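Putative ABC transporter subunit, substrate-binding component (Rhodopseudomonas palustris, PDB 4EVQ) binds 4-hydroxybenzoate, a lignin-derived aromatic acid, and probably delivers it to an ABC transporter for uptake into the cell. Local coordinates at residues 40-45 with 272-277; 76-81 with 99-104; 108-113 with 297-302; 182-187 with 203-208. All coordinates share one frame; numbering follows the deposited sequence. Where two conformers were deposited one is given.

Contact 1: 40-45 with 272-277; sequences LELYVQ and QAFVKS
With chi1 at -165° the CG of Leu42 stands opposite its own backbone N, and this carries its two methyls off helix 30-46 and across to the 272-277 turn of helix 269-282, where Ser277 and Phe274 receive them. A similar first torsion in Phe274 (172°) swings its ring round and brings CE1 within contact of Leu42. The methyl CD2 of Leu42 does most of the touching: it rests 3.9 Å from the backbone C of Ser277 and 4.0 Å from the CB of the same residue. Its other branch, CD1, lies 4.0 Å from the carbonyl O of Ser277. With Phe274 the approach is looser, Leu42 CD2 meeting the ring at CE1 from an oblique direction at 4.3 Å. The pair illustrates how helices far apart in sequence assemble one lobe of a periplasmic binding protein: helix 30-46 follows the first strand of the six-stranded sheet, whereas helix 269-282 arrives only after the chain has built much of the other lobe. Trp294 of helix 288-306 touches both helices: it contacts Leu42, meets the Phe274 ring at an inclination and packs edge-to-face with Tyr43. From helix 30-46, Leu40 and Val44 also pack on Phe58 of strand 54-62, while Glu41 forms a salt bridge with Lys60.

Contact 2: 76-81 with 99-104; sequences KLIQSE and VKIARE. With SO4 (sulfate ion), chain C.
The two segments approach most closely at Ile78 and Ala102, whose CA atoms are 8.1 Å apart, and 76-81 holds a wider pi-type turn, with Glu81 N bonded to Lys76 O at 2.8 Å. They belong to consecutive beta-alpha-beta units of the Rossmann-like sheet: helix 67-80 joins strand 54-62 to strand 85-88, and helix 92-105 leads on to strand 109-111. Packing between the two is slight and wholly apolar. Ile78 keeps its longer branch extended (chi2 173°) and lays CD1 against the CG2 branch of Ile101 at 3.8 Å, the two side chains crossing at a slant; Ile78 CD1 also reaches the CA of Ala102 at 4.3 Å. Thr71, Thr74 and Thr75 continue the seat for Ile101 along helix 67-80. Lys76 and Glu81 form a salt bridge across the pi-type turn. Were Glu81 replaced by an alanine, the Lys76 ammonium would lose its carboxylate mate and would probably turn more freely. A sulfate, probably from the crystallisation liquor, sits beside the pair. Lys76 bends at its last torsion (chi4 64°), and its NZ donates to sulfate O4 at 2.8 Å while meeting Glu81 OE2 at 3.1 Å on the anti side, 34° out of the carboxylate plane.

Contact 3: 108-113 with 297-302; sequences PTIVPN and GQLLDA. With PHB (p-hydroxybenzoic acid), chain H.
Apolar packing joins the two segments, and Ile110 carries it from the strand side against Leu299 and Leu300. Its terminal methyl CD1, extended by a chi2 of 167°, pushes into the helix surface, coming to 4.0 Å from the CB of Leu300 and 4.1 Å from the backbone N of that residue. The Ile110 and Leu300 side chains cross at about a right angle, and the methyl meets the root of Leu300, at CB. Leu299 meets the same Ile110 CD1 with its CD2 at 4.4 Å. All three residues are buried.

Polar and ligand contacts gather at the end of the first segment. A chi1 of -175° turns the Asn113 amide away from its own backbone N and onto the ring of the bound p-hydroxybenzoic acid, Asn113 ND2 lying 3.4 Å from ligand C6 and 3.5 Å from ligand C1. Hydrogen bonds on both ends of the amide hold its rotation: ND2 gives to Val90 O and OD1 accepts from Gln292 NE2. Tyr161, Ser92, Ser215 and Gly115 hydrogen-bond the ligand itself, in the cleft between the lobes.

Strand 109-111 runs parallel between strands 85-88 and 128-130; helix 288-306 covers its Ile110 face, while helix 92-105 packs on the opposite face, against Thr109 and Val111. Pro108 leans on helix 314-322.

Contact 4: 182-187 with 203-208; sequences VVKDIT and ASLKPD. With SO4 (sulfate ion), chain E.
Leu205, at the end of helix 196-205, gives up the most surface and spans both Val183 and Lys184 of strand 181-188. Two neighbouring strand residues can face it because the backbone of Val183 departs from extended geometry (psi -15°). Val183 offers CG2 loosely to the CB of Leu205 at 4.4 Å. Lys184 packs more tightly: the CD1 branch of Leu205 lies 3.7 Å from Lys184 CB and 4.0 Å from Lys184 CG, and its CD2 branch approaches Lys184 CE at 4.1 Å. The two side chains cross at about a right angle. The contact lies within a beta-alpha-beta crossover, in which helix 196-205 links strand 181-188 to strand 209-213, passing over strand 153-159; Val155 of that middle strand touches Val183, Leu205 and Pro207. Lys206, with positive phi, turns the chain out of the helix. Bends at chi2 and chi3 of Lys184 (73° and 68°) fold its chain past the leucine methyls. Lys184 NZ thereby reaches a sulfate, probably from the crystallisation liquor, with a hydrogen bond to sulfate O2 at 3.0 Å. Lys184 thus works in two ways: its methylenes help cover a leucine at the surface, while its ammonium group remains available to an anion.

From the N terminus, helix 30-46 opens contact 1, which closes only at helix 269-282 and so spans most of the chain. Contact 2 joins successive helices of the first lobe and closes within that long loop. Contact 3 opens next, at strand 109-111, and ends at helix 288-306, beyond the close of contact 1; these two loops therefore cross. They also touch, Tyr43 OH lying 2.6 Å from Asp301 OD2 in a probable hydrogen bond. Contact 4 is a short loop nested in both, in the other lobe, its centre about 39 Å from that of contact 3. Contacts 1 and 3 thus return late helices to the first lobe, whereas contacts 2 and 4 are local.

Contact 1: 40-45 with 272-277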
loop_
_atom_site.group_PDB
_atom_site.type_symbol
_atom_site.label_atom_id
_atom_site.label_comp_id
_atom_site.label_asym_id
_atom_site.label_seq_id
_atom_site.Cartn_x
_atom_site.Cartn_y
_atom_site.Cartn_z
ATOM N N LEU A 40 3.017 8.242 -10.210
ATOM C CA LEU A 40 4.370 8.774 -10.316
ATOM C C LEU A 40 4.563 9.577 -11.614
ATOM O O LEU A 40 5.150 10.672 -11.612
ATOM C CB LEU A 40 5.343 7.611 -10.213
ATOM C CG LEU A 40 6.819 7.944 -10.322
ATOM C CD1 LEU A 40 7.247 8.977 -9.292
ATOM C CD2 LEU A 40 7.554 6.646 -10.139
ATOM N N GLU A 41 4.059 9.058 -12.731
ATOM C CA GLU A 41 4.188 9.766 -13.996
ATOM C C GLU A 41 3.379 11.058 -13.994
ATOM O O GLU A 41 3.795 12.065 -14.559
ATOM C CB GLU A 41 3.747 8.867 -15.156
ATOM C CG GLU A 41 4.746 7.733 -15.365
ATOM C CD GLU A 41 4.355 6.743 -16.465
ATOM O OE1 GLU A 41 3.159 6.484 -16.684
ATOM O OE2 GLU A 41 5.290 6.189 -17.085
ATOM N N LEU A 42 2.189 11.020 -13.407
ATOM C CA LEU A 42 1.382 12.233 -13.330
ATOM C C LEU A 42 2.098 13.289 -12.508
ATOM O O LEU A 42 2.076 14.492 -12.839
ATOM C CB LEU A 42 -0.013 11.911 -12.731
ATOM C CG LEU A 42 -1.069 13.001 -12.924
ATOM C CD1 LEU A 42 -1.481 13.131 -14.411
ATOM C CD2 LEU A 42 -2.278 12.733 -11.990
ATOM N N TYR A 43 2.700 12.878 -11.413
ATOM C CA TYR A 43 3.456 13.874 -10.624
ATOM C C TYR A 43 4.579 14.474 -11.430
ATOM O O TYR A 43 4.763 15.690 -11.416
ATOM C CB TYR A 43 4.029 13.279 -9.337
ATOM C CG TYR A 43 4.740 14.343 -8.568
ATOM C CD1 TYR A 43 4.035 15.343 -7.947
ATOM C CD2 TYR A 43 6.122 14.404 -8.562
ATOM C CE1 TYR A 43 4.681 16.385 -7.304
ATOM C CE2 TYR A 43 6.785 15.443 -7.920
ATOM C CZ TYR A 43 6.061 16.419 -7.279
ATOM O OH TYR A 43 6.686 17.446 -6.618
ATOM N N VAL A 44 5.351 13.633 -12.104
ATOM C CA VAL A 44 6.452 14.173 -12.923
ATOM C C VAL A 44 5.886 15.141 -13.962
ATOM O O VAL A 44 6.464 16.201 -14.182
ATOM C CB VAL A 44 7.246 13.046 -13.581
ATOM C CG1 VAL A 44 8.186 13.577 -14.655
ATOM C CG2 VAL A 44 8.035 12.238 -12.499
ATOM N N GLN A 45 4.777 14.809 -14.604
ATOM C CA GLN A 45 4.156 15.720 -15.566
ATOM C C GLN A 45 3.721 17.015 -14.919
ATOM O O GLN A 45 3.888 18.086 -15.522
ATOM C CB GLN A 45 2.979 15.018 -16.225
ATOM C CG GLN A 45 2.172 15.851 -17.222
ATOM C CD GLN A 45 1.078 15.012 -17.899
ATOM O OE1 GLN A 45 0.075 14.613 -17.281
ATOM N NE2 GLN A 45 1.283 14.721 -19.177
ATOM N N GLN A 272 -7.879 17.492 -3.974
ATOM C CA GLN A 272 -8.811 17.972 -4.961
ATOM C C GLN A 272 -8.110 18.139 -6.308
ATOM O O GLN A 272 -8.659 17.796 -7.335
ATOM C CB GLN A 272 -9.465 19.269 -4.473
ATOM C CG GLN A 272 -10.399 19.009 -3.271
ATOM C CD GLN A 272 -11.405 17.888 -3.504
ATOM O OE1 GLN A 272 -12.231 17.955 -4.420
ATOM N NE2 GLN A 272 -11.342 16.840 -2.672
ATOM N N ALA A 273 -6.892 18.673 -6.294
ATOM C CA ALA A 273 -6.185 18.923 -7.533
ATOM C C ALA A 273 -5.705 17.619 -8.169
ATOM O O ALA A 273 -5.728 17.460 -9.379
ATOM C CB ALA A 273 -5.023 19.838 -7.282
ATOM N N PHE A 274 -5.253 16.702 -7.328
ATOM C CA PHE A 274 -4.793 15.407 -7.796
ATOM C C PHE A 274 -5.918 14.588 -8.433
ATOM O O PHE A 274 -5.743 14.015 -9.492
ATOM C CB PHE A 274 -4.211 14.665 -6.576
ATOM C CG PHE A 274 -3.865 13.222 -6.835
ATOM C CD1 PHE A 274 -2.834 12.869 -7.663
ATOM C CD2 PHE A 274 -4.551 12.226 -6.165
ATOM C CE1 PHE A 274 -2.531 11.539 -7.890
ATOM C CE2 PHE A 274 -4.248 10.901 -6.353
ATOM C CZ PHE A 274 -3.231 10.560 -7.208
ATOM N N VAL A 275 -7.058 14.523 -7.760
ATOM C CA VAL A 275 -8.181 13.763 -8.299
ATOM C C VAL A 275 -8.560 14.362 -9.635
ATOM O O VAL A 275 -8.767 13.630 -10.602
ATOM C CB VAL A 275 -9.369 13.752 -7.345
ATOM C CG1 VAL A 275 -10.646 13.231 -8.020
ATOM C CG2 VAL A 275 -9.028 12.899 -6.129
ATOM N N LYS A 276 -8.633 15.693 -9.718
ATOM C CA LYS A 276 -9.011 16.344 -10.994
ATOM C C LYS A 276 -8.031 16.001 -12.114
ATOM O O LYS A 276 -8.433 15.642 -13.230
ATOM C CB LYS A 276 -9.121 17.864 -10.801
ATOM C CG LYS A 276 -9.541 18.630 -12.072
ATOM C CD LYS A 276 -9.857 20.089 -11.755
ATOM C CE LYS A 276 -10.067 20.914 -13.030
ATOM N NZ LYS A 276 -10.108 22.372 -12.732
ATOM N N SER A 277 -6.740 16.108 -11.810
ATOM C CA SER A 277 -5.682 15.832 -12.793
ATOM C C SER A 277 -5.643 14.370 -13.211
ATOM O O SER A 277 -5.398 14.044 -14.371
ATOM C CB SER A 277 -4.311 16.217 -12.210
ATOM O OG SER A 277 -4.152 17.621 -12.153
#

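Contact 2: 76-81 with 99-104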
loop_
_atom_site.group_PDB
_atom_site.type_symbol
_atom_site.label_atom_id
_atom_site.label_comp_id
_atom_site.label_asym_id
_atom_site.label_seq_id
_atom_site.Cartn_x
_atom_site.Cartn_y
_atom_site.Cartn_z
ATOM N N LYS A 76 19.623 -6.590 -11.744
ATOM C CA LYS A 76 19.571 -5.990 -13.103
ATOM C C LYS A 76 19.382 -4.463 -13.015
ATOM O O LYS A 76 20.073 -3.696 -13.677
ATOM C CB LYS A 76 18.442 -6.595 -13.972
ATOM C CG LYS A 76 18.070 -5.795 -15.280
ATOM C CD LYS A 76 16.814 -6.393 -16.028
ATOM C CE LYS A 76 16.462 -5.594 -17.261
ATOM N NZ LYS A 76 17.526 -5.601 -18.353
ATOM N N LEU A 77 18.471 -4.010 -12.180
ATOM C CA LEU A 77 18.164 -2.597 -12.112
ATOM C C LEU A 77 19.321 -1.802 -11.521
ATOM O O LEU A 77 19.640 -0.731 -12.027
ATOM C CB LEU A 77 16.930 -2.322 -11.248
ATOM C CG LEU A 77 15.643 -2.385 -12.001
ATOM C CD1 LEU A 77 14.503 -2.179 -11.028
ATOM C CD2 LEU A 77 15.588 -1.354 -13.105
ATOM N N ILE A 78 19.930 -2.310 -10.446
ATOM C CA ILE A 78 20.992 -1.571 -9.784
ATOM C C ILE A 78 22.285 -1.647 -10.579
ATOM O O ILE A 78 22.953 -0.630 -10.757
ATOM C CB ILE A 78 21.204 -2.081 -8.323
ATOM C CG1 ILE A 78 19.955 -1.832 -7.466
ATOM C CG2 ILE A 78 22.470 -1.445 -7.674
ATOM C CD1 ILE A 78 20.046 -2.470 -6.070
ATOM N N GLN A 79 22.645 -2.842 -11.052
ATOM C CA GLN A 79 23.942 -3.050 -11.696
ATOM C C GLN A 79 23.854 -2.838 -13.209
ATOM O O GLN A 79 24.501 -1.948 -13.740
ATOM C CB GLN A 79 24.491 -4.442 -11.375
ATOM C CG GLN A 79 24.257 -4.915 -9.947
ATOM C CD GLN A 79 25.299 -4.513 -8.940
ATOM O OE1 GLN A 79 25.546 -3.325 -8.677
ATOM N NE2 GLN A 79 25.911 -5.521 -8.327
ATOM N N SER A 80 23.059 -3.628 -13.914
ATOM C CA SER A 80 23.077 -3.585 -15.381
ATOM C C SER A 80 22.490 -2.294 -15.962
ATOM O O SER A 80 23.013 -1.713 -16.916
ATOM C CB SER A 80 22.294 -4.787 -15.928
ATOM O OG SER A 80 22.720 -5.977 -15.278
ATOM N N GLU A 81 21.367 -1.866 -15.401
ATOM C CA GLU A 81 20.691 -0.655 -15.870
ATOM C C GLU A 81 21.275 0.601 -15.243
ATOM O O GLU A 81 20.965 1.713 -15.676
ATOM C CB GLU A 81 19.204 -0.679 -15.531
ATOM C CG GLU A 81 18.417 -1.823 -16.143
ATOM C CD GLU A 81 18.060 -1.615 -17.589
ATOM O OE1 GLU A 81 18.464 -0.583 -18.187
ATOM O OE2 GLU A 81 17.351 -2.506 -18.116
ATOM N N VAL A 99 14.695 -4.962 -0.959
ATOM C CA VAL A 99 15.274 -4.093 0.055
ATOM C C VAL A 99 16.516 -4.717 0.666
ATOM O O VAL A 99 17.455 -3.990 0.983
ATOM C CB VAL A 99 14.231 -3.783 1.145
ATOM C CG1 VAL A 99 14.888 -3.126 2.363
ATOM C CG2 VAL A 99 13.163 -2.913 0.590
ATOM N N LYS A 100 16.592 -6.039 0.760
ATOM C CA LYS A 100 17.768 -6.675 1.321
ATOM C C LYS A 100 18.995 -6.286 0.507
ATOM O O LYS A 100 20.079 -6.049 1.058
ATOM C CB LYS A 100 17.604 -8.197 1.361
ATOM C CG LYS A 100 18.764 -8.927 1.946
ATOM C CD LYS A 100 18.447 -10.432 2.118
ATOM C CE LYS A 100 19.652 -11.168 2.761
ATOM N NZ LYS A 100 19.320 -12.590 3.032
ATOM N N ILE A 101 18.898 -6.261 -0.810
ATOM C CA ILE A 101 19.995 -5.812 -1.674
ATOM C C ILE A 101 20.167 -4.316 -1.642
ATOM O O ILE A 101 21.276 -3.807 -1.526
ATOM C CB ILE A 101 19.660 -6.242 -3.127
ATOM C CG1 ILE A 101 19.631 -7.761 -3.224
ATOM C CG2 ILE A 101 20.645 -5.650 -4.121
ATOM C CD1 ILE A 101 18.990 -8.274 -4.436
ATOM N N ALA A 102 19.094 -3.569 -1.787
ATOM C CA ALA A 102 19.193 -2.140 -1.877
ATOM C C ALA A 102 19.797 -1.528 -0.629
ATOM O O ALA A 102 20.572 -0.571 -0.745
ATOM C CB ALA A 102 17.815 -1.520 -2.184
ATOM N N ARG A 103 19.496 -2.059 0.551
ATOM C CA ARG A 103 20.023 -1.492 1.781
ATOM C C ARG A 103 21.549 -1.644 1.859
ATOM O O ARG A 103 22.209 -0.821 2.481
ATOM C CB ARG A 103 19.329 -2.102 2.983
ATOM C CG ARG A 103 19.652 -3.500 3.229
ATOM C CD ARG A 103 18.776 -4.069 4.349
ATOM N NE ARG A 103 18.871 -3.291 5.594
ATOM C CZ ARG A 103 19.860 -3.382 6.490
ATOM N NH1 ARG A 103 19.810 -2.647 7.593
ATOM N NH2 ARG A 103 20.900 -4.196 6.306
ATOM N N GLU A 104 22.114 -2.642 1.202
ATOM C CA GLU A 104 23.568 -2.824 1.226
ATOM C C GLU A 104 24.189 -1.962 0.169
ATOM O O GLU A 104 25.342 -1.571 0.314
ATOM C CB GLU A 104 23.895 -4.268 0.976
ATOM C CG GLU A 104 23.442 -5.197 2.115
ATOM C CD GLU A 104 24.187 -5.045 3.436
ATOM O OE1 GLU A 104 25.070 -4.171 3.543
ATOM O OE2 GLU A 104 23.935 -5.863 4.351
HETATM S S SO4 C . 16.645 -3.160 -21.499
HETATM O O1 SO4 C . 15.428 -3.227 -22.335
HETATM O O2 SO4 C . 17.915 -3.346 -22.214
HETATM O O3 SO4 C . 16.719 -2.011 -20.593
HETATM O O4 SO4 C . 16.459 -4.336 -20.671
#

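Contact 3: 108-113 with 297-302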
loop_
_atom_site.group_PDB
_atom_site.type_symbol
_atom_site.label_atom_id
_atom_site.label_comp_id
_atom_site.label_asym_id
_atom_site.label_seq_id
_atom_site.Cartn_x
_atom_site.Cartn_y
_atom_site.Cartn_z
ATOM N N PRO A 108 19.272 5.308 -3.468
ATOM C CA PRO A 108 17.997 5.801 -2.881
ATOM C C PRO A 108 16.873 4.905 -3.341
ATOM O O PRO A 108 16.717 4.621 -4.532
ATOM C CB PRO A 108 17.863 7.201 -3.477
ATOM C CG PRO A 108 19.348 7.641 -3.742
ATOM C CD PRO A 108 19.979 6.363 -4.235
ATOM N N THR A 109 16.100 4.442 -2.364
ATOM C CA THR A 109 15.065 3.404 -2.575
ATOM C C THR A 109 13.766 3.824 -1.923
ATOM O O THR A 109 13.733 4.112 -0.726
ATOM C CB THR A 109 15.547 2.081 -1.982
ATOM O OG1 THR A 109 16.745 1.685 -2.637
ATOM C CG2 THR A 109 14.511 0.979 -2.152
ATOM N N ILE A 110 12.693 3.821 -2.694
ATOM C CA ILE A 110 11.372 4.157 -2.185
ATOM C C ILE A 110 10.413 2.989 -2.470
ATOM O O ILE A 110 10.260 2.573 -3.598
ATOM C CB ILE A 110 10.838 5.470 -2.829
ATOM C CG1 ILE A 110 11.863 6.595 -2.692
ATOM C CG2 ILE A 110 9.458 5.800 -2.292
ATOM C CD1 ILE A 110 11.529 7.802 -3.569
ATOM N N VAL A 111 9.801 2.492 -1.414
ATOM C CA VAL A 111 8.789 1.427 -1.499
ATOM C C VAL A 111 7.432 2.083 -1.581
ATOM O O VAL A 111 7.005 2.730 -0.631
ATOM C CB VAL A 111 8.888 0.521 -0.288
ATOM C CG1 VAL A 111 7.804 -0.563 -0.323
ATOM C CG2 VAL A 111 10.243 -0.108 -0.183
ATOM N N PRO A 112 6.714 1.892 -2.693
ATOM C CA PRO A 112 5.476 2.643 -2.937
ATOM C C PRO A 112 4.209 1.810 -2.636
ATOM O O PRO A 112 3.122 2.233 -2.974
ATOM C CB PRO A 112 5.561 2.950 -4.435
ATOM C CG PRO A 112 6.130 1.723 -4.989
ATOM C CD PRO A 112 7.135 1.254 -3.947
ATOM N N ASN A 113 4.385 0.610 -2.118
ATOM C CA ASN A 113 3.220 -0.131 -1.635
ATOM C C ASN A 113 3.551 -1.206 -0.593
ATOM O O ASN A 113 3.022 -1.170 0.518
ATOM C CB ASN A 113 2.428 -0.848 -2.755
ATOM C CG ASN A 113 1.174 -1.495 -2.189
ATOM O OD1 ASN A 113 0.244 -0.786 -1.803
ATOM N ND2 ASN A 113 1.200 -2.828 -2.032
ATOM N N GLY A 297 6.824 10.243 -5.957
ATOM C CA GLY A 297 7.310 11.345 -6.793
ATOM C C GLY A 297 7.585 12.568 -5.963
ATOM O O GLY A 297 8.667 13.164 -6.118
ATOM N N GLN A 298 6.697 12.959 -5.063
ATOM C CA GLN A 298 6.988 14.120 -4.218
ATOM C C GLN A 298 8.200 13.917 -3.317
ATOM O O GLN A 298 9.003 14.864 -3.079
ATOM C CB GLN A 298 5.782 14.459 -3.354
ATOM C CG GLN A 298 4.499 14.733 -4.106
ATOM C CD GLN A 298 3.590 15.645 -3.302
ATOM O OE1 GLN A 298 3.783 16.871 -3.263
ATOM N NE2 GLN A 298 2.587 15.073 -2.676
ATOM N N LEU A 299 8.365 12.732 -2.762
ATOM C CA LEU A 299 9.480 12.463 -1.882
ATOM C C LEU A 299 10.790 12.512 -2.672
ATOM O O LEU A 299 11.791 13.111 -2.217
ATOM C CB LEU A 299 9.284 11.095 -1.237
ATOM C CG LEU A 299 10.313 10.717 -0.182
ATOM C CD1 LEU A 299 10.299 11.702 1.001
ATOM C CD2 LEU A 299 10.127 9.280 0.294
ATOM N N LEU A 300 10.829 11.883 -3.843
ATOM C CA LEU A 300 12.006 11.950 -4.678
ATOM C C LEU A 300 12.285 13.360 -5.078
ATOM O O LEU A 300 13.473 13.767 -5.075
ATOM C CB LEU A 300 11.819 11.049 -5.905
ATOM C CG LEU A 300 13.048 10.975 -6.833
ATOM C CD1 LEU A 300 14.290 10.548 -6.069
ATOM C CD2 LEU A 300 12.782 10.023 -7.985
ATOM N N ASP A 301 11.293 14.150 -5.439
ATOM C CA ASP A 301 11.513 15.544 -5.801
ATOM C C ASP A 301 12.189 16.285 -4.662
ATOM O O ASP A 301 13.107 17.086 -4.906
ATOM C CB ASP A 301 10.137 16.184 -6.121
ATOM C CG ASP A 301 10.216 17.416 -7.030
ATOM O OD1 ASP A 301 11.243 17.691 -7.630
ATOM O OD2 ASP A 301 9.156 18.056 -7.187
ATOM N N ALA A 302 11.776 16.051 -3.431
ATOM C CA ALA A 302 12.364 16.712 -2.281
ATOM C C ALA A 302 13.843 16.365 -2.186
ATOM O O ALA A 302 14.707 17.248 -1.905
ATOM C CB ALA A 302 11.640 16.326 -1.015
HETATM C "C1'" PHB H . 1.731 -6.532 -0.124
HETATM O "O1'" PHB H . 2.081 -7.646 -0.579
HETATM O "O2'" PHB H . 2.441 -5.881 0.739
HETATM C C1 PHB H . 0.482 -5.870 -0.551
HETATM C C2 PHB H . -0.072 -6.191 -1.790
HETATM C C3 PHB H . -1.254 -5.587 -2.189
HETATM C C4 PHB H . -1.871 -4.704 -1.365
HETATM C C5 PHB H . -1.329 -4.352 -0.142
HETATM C C6 PHB H . -0.167 -4.952 0.242
HETATM O O4 PHB H . -3.022 -4.110 -1.733
#

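Contact 4: 182-187 with 203-208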
loop_
_atom_site.group_PDB
_atom_site.type_symbol
_atom_site.label_atom_id
_atom_site.label_comp_id
_atom_site.label_asym_id
_atom_site.label_seq_id
_atom_site.Cartn_x
_atom_site.Cartn_y
_atom_site.Cartn_z
ATOM N N VAL A 182 -10.945 -14.440 17.789
ATOM C CA VAL A 182 -10.776 -14.793 16.382
ATOM C C VAL A 182 -10.925 -16.303 16.360
ATOM O O VAL A 182 -10.084 -17.047 16.871
ATOM C CB VAL A 182 -9.418 -14.362 15.865
ATOM C CG1 VAL A 182 -9.312 -14.724 14.397
ATOM C CG2 VAL A 182 -9.250 -12.858 16.058
ATOM N N VAL A 183 -12.028 -16.773 15.782
ATOM C CA VAL A 183 -12.335 -18.199 15.889
ATOM C C VAL A 183 -11.690 -19.077 14.822
ATOM O O VAL A 183 -11.627 -20.296 14.975
ATOM C CB VAL A 183 -13.837 -18.459 15.985
ATOM C CG1 VAL A 183 -14.408 -17.761 17.238
ATOM C CG2 VAL A 183 -14.589 -18.075 14.757
ATOM N N LYS A 184 -11.200 -18.444 13.757
ATOM C CA LYS A 184 -10.520 -19.171 12.701
ATOM C C LYS A 184 -9.793 -18.202 11.806
ATOM O O LYS A 184 -10.292 -17.133 11.537
ATOM C CB LYS A 184 -11.512 -19.974 11.867
ATOM C CG LYS A 184 -10.902 -21.061 10.995
ATOM C CD LYS A 184 -10.444 -22.242 11.789
ATOM C CE LYS A 184 -11.611 -22.991 12.385
ATOM N NZ LYS A 184 -11.167 -24.212 13.147
ATOM N N ASP A 185 -8.615 -18.609 11.344
ATOM C CA ASP A 185 -7.904 -17.914 10.275
ATOM C C ASP A 185 -7.868 -18.851 9.069
ATOM O O ASP A 185 -7.251 -19.912 9.137
ATOM C CB ASP A 185 -6.487 -17.555 10.704
ATOM C CG ASP A 185 -6.463 -16.691 11.930
ATOM O OD1 ASP A 185 -6.988 -15.586 11.922
ATOM O OD2 ASP A 185 -5.926 -17.173 12.949
ATOM N N ILE A 186 -8.526 -18.458 8.003
ATOM C CA ILE A 186 -8.566 -19.250 6.785
ATOM C C ILE A 186 -7.583 -18.608 5.787
ATOM O O ILE A 186 -7.552 -17.376 5.616
ATOM C CB ILE A 186 -9.996 -19.262 6.174
ATOM C CG1 ILE A 186 -11.023 -19.797 7.180
ATOM C CG2 ILE A 186 -10.036 -20.029 4.873
ATOM C CD1 ILE A 186 -12.462 -19.650 6.763
ATOM N N THR A 187 -6.812 -19.451 5.110
ATOM C CA THR A 187 -5.967 -18.979 4.058
ATOM C C THR A 187 -6.249 -19.687 2.738
ATOM O O THR A 187 -6.767 -20.823 2.685
ATOM C CB THR A 187 -4.467 -19.024 4.345
ATOM O OG1 THR A 187 -4.025 -20.364 4.493
ATOM C CG2 THR A 187 -4.129 -18.203 5.584
ATOM N N ALA A 203 -19.684 -19.497 7.026
ATOM C CA ALA A 203 -21.083 -19.662 7.469
ATOM C C ALA A 203 -21.182 -20.625 8.652
ATOM O O ALA A 203 -21.892 -20.376 9.636
ATOM C CB ALA A 203 -21.948 -20.117 6.302
ATOM N N SER A 204 -20.469 -21.730 8.568
ATOM C CA SER A 204 -20.576 -22.770 9.589
ATOM C C SER A 204 -20.068 -22.288 10.930
ATOM O O SER A 204 -20.513 -22.783 11.966
ATOM C CB SER A 204 -19.813 -24.030 9.179
ATOM O OG SER A 204 -18.409 -23.895 9.344
ATOM N N LEU A 205 -19.120 -21.352 10.929
ATOM C CA LEU A 205 -18.503 -20.864 12.158
ATOM C C LEU A 205 -19.311 -19.776 12.855
ATOM O O LEU A 205 -19.010 -19.427 13.994
ATOM C CB LEU A 205 -17.092 -20.308 11.854
ATOM C CG LEU A 205 -16.084 -21.409 11.480
ATOM C CD1 LEU A 205 -14.887 -20.817 10.749
ATOM C CD2 LEU A 205 -15.611 -22.192 12.715
ATOM N N LYS A 206 -20.279 -19.210 12.141
ATOM C CA LYS A 206 -21.201 -18.204 12.676
ATOM C C LYS A 206 -20.498 -17.042 13.406
ATOM O O LYS A 206 -20.883 -16.648 14.522
ATOM C CB LYS A 206 -22.242 -18.853 13.615
ATOM C CG LYS A 206 -23.075 -19.884 12.912
ATOM C CD LYS A 206 -24.073 -20.568 13.876
ATOM C CE LYS A 206 -24.797 -21.744 13.202
ATOM N NZ LYS A 206 -25.822 -22.297 14.097
ATOM N N PRO A 207 -19.488 -16.441 12.755
ATOM C CA PRO A 207 -18.902 -15.244 13.345
ATOM C C PRO A 207 -19.835 -14.032 13.249
ATOM O O PRO A 207 -20.816 -14.064 12.497
ATOM C CB PRO A 207 -17.650 -15.034 12.469
ATOM C CG PRO A 207 -18.095 -15.469 11.112
ATOM C CD PRO A 207 -18.942 -16.715 11.407
ATOM N N ASP A 208 -19.526 -12.970 13.987
ATOM C CA ASP A 208 -20.246 -11.727 13.805
ATOM C C ASP A 208 -19.587 -10.746 12.840
ATOM O O ASP A 208 -20.138 -9.689 12.542
ATOM C CB ASP A 208 -20.587 -11.045 15.140
ATOM C CG ASP A 208 -19.388 -10.545 15.926
ATOM O OD1 ASP A 208 -18.241 -10.539 15.437
ATOM O OD2 ASP A 208 -19.565 -10.090 17.080
HETATM S S SO4 E . -8.362 -26.147 11.694
HETATM O O1 SO4 E . -7.489 -26.604 10.599
HETATM O O2 SO4 E . -9.614 -25.679 11.071
HETATM O O3 SO4 E . -7.725 -25.100 12.484
HETATM O O4 SO4 E . -8.646 -27.273 12.601
#